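Local coordinates for protein glycoside hydrolase family 5 (Aspergillus oryzae, PDB 6LA0) that hydrolyses rutinosides as a secreted family 5 glycoside hydrolase and is predicted to act on beta-1,3-glucans, at residues E273-P276 with A277-A281. Numbering follows the deposited sequence.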
# COMPACT_ATOMS: atom_id res chain seq x y z
N GLU A 273 7.61 -17.45 -17.67
CA GLU A 273 8.05 -18.83 -17.51
C GLU A 273 8.83 -19.03 -16.23
O GLU A 273 8.48 -19.89 -15.40
CB GLU A 273 8.90 -19.23 -18.71
CG GLU A 273 9.12 -20.75 -18.71
CD GLU A 273 10.56 -21.25 -18.53
OE1 GLU A 273 11.48 -20.76 -19.23
OE2 GLU A 273 10.72 -22.26 -17.82
N THR A 274 9.81 -18.17 -15.98
CA THR A 274 10.76 -18.33 -14.88
C THR A 274 10.36 -17.58 -13.63
O THR A 274 11.10 -17.59 -12.64
CB THR A 274 12.15 -17.88 -15.34
OG1 THR A 274 12.08 -16.54 -15.81
CG2 THR A 274 12.67 -18.80 -16.48
N LEU A 275 9.20 -16.92 -13.66
CA LEU A 275 8.80 -16.11 -12.51
C LEU A 275 8.67 -16.90 -11.22
O LEU A 275 9.08 -16.36 -10.18
CB LEU A 275 7.50 -15.36 -12.81
CG LEU A 275 7.01 -14.47 -11.68
CD1 LEU A 275 8.05 -13.40 -11.31
CD2 LEU A 275 5.68 -13.85 -12.09
N PRO A 276 8.11 -18.12 -11.18
CA PRO A 276 7.92 -18.77 -9.86
C PRO A 276 9.21 -18.96 -9.08
O PRO A 276 9.22 -18.72 -7.86
CB PRO A 276 7.28 -20.12 -10.22
CG PRO A 276 6.60 -19.86 -11.54
CD PRO A 276 7.52 -18.93 -12.26
N ALA A 277 10.29 -19.39 -9.73
CA ALA A 277 11.57 -19.49 -9.05
C ALA A 277 11.94 -18.18 -8.36
O ALA A 277 12.40 -18.17 -7.22
CB ALA A 277 12.67 -19.91 -10.03
N ARG A 278 11.70 -17.05 -9.04
CA ARG A 278 12.04 -15.76 -8.45
C ARG A 278 11.12 -15.42 -7.28
O ARG A 278 11.57 -14.85 -6.28
CB ARG A 278 11.96 -14.65 -9.50
CG ARG A 278 13.06 -13.60 -9.34
CD ARG A 278 14.44 -14.23 -9.55
NE ARG A 278 14.69 -14.58 -10.95
CZ ARG A 278 15.18 -13.74 -11.86
NH1 ARG A 278 15.47 -12.48 -11.54
NH2 ARG A 278 15.39 -14.16 -13.11
N LEU A 279 9.82 -15.72 -7.42
CA LEU A 279 8.89 -15.48 -6.32
C LEU A 279 9.31 -16.22 -5.06
O LEU A 279 9.25 -15.67 -3.95
CB LEU A 279 7.47 -15.91 -6.73
CG LEU A 279 6.75 -15.07 -7.79
CD1 LEU A 279 5.61 -15.86 -8.48
CD2 LEU A 279 6.23 -13.77 -7.19
N TYR A 280 9.75 -17.48 -5.21
CA TYR A 280 10.11 -18.26 -4.04
C TYR A 280 11.43 -17.79 -3.45
O TYR A 280 11.58 -17.70 -2.23
CB TYR A 280 10.17 -19.75 -4.39
CG TYR A 280 8.82 -20.42 -4.45
CD1 TYR A 280 8.23 -20.96 -3.32
CD2 TYR A 280 8.13 -20.54 -5.65
CE1 TYR A 280 6.99 -21.59 -3.37
CE2 TYR A 280 6.89 -21.16 -5.71
CZ TYR A 280 6.32 -21.67 -4.57
OH TYR A 280 5.09 -22.31 -4.64
N ALA A 281 12.41 -17.46 -4.31
CA ALA A 281 13.68 -16.94 -3.83
C ALA A 281 13.48 -15.65 -3.05
O ALA A 281 14.06 -15.48 -1.96
CB ALA A 281 14.63 -16.71 -5.01
O HOH W 1 13.86 -17.07 -12.26
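The Tyr280 ring meets the Pro276 carbonyl with its edge, near the ring plane: CD2 of Tyr280 lies 3.1 Å from O of Pro276. With CG anti to its own carbonyl carbon (chi1 -80°), the ring leans back along the helix toward that oxygen, while Tyr280 also touches Asp321 and Lys325 of helix 312-326. The second flat group, the Arg278 guanidinium, takes a water at its edge, in plane. This water accepts from NE of Arg278 at 2.9 Å and donates to O of Thr274 at 2.8 Å, bridging side chain and backbone at the first turn of helix 275-285. Bends at chi2 and chi3 curl the arginine back to that position, and its NH2 is bound to the carbonyl of Asn269.

The i to i+4 ladder of the helix begins with N of Leu279 donating to O of Leu275 at 2.9 Å (N-H...O 161°). N of Tyr280 follows, 3.0 Å from O of Pro276. On the inward side, CG of Leu275 meets CD1 of Leu279 at 3.8 Å, the two side chains crossing at a slant beside Tyr265 of strand 257-265 in this beta-alpha-beta unit of the TIM barrel.

N of Arg278 is 3.7 Å from O of Thr274, too long to extend the ladder back by a residue. The water serves that carbonyl instead, tying NE of Arg278 to the helix start beside the loop that holds Asn269.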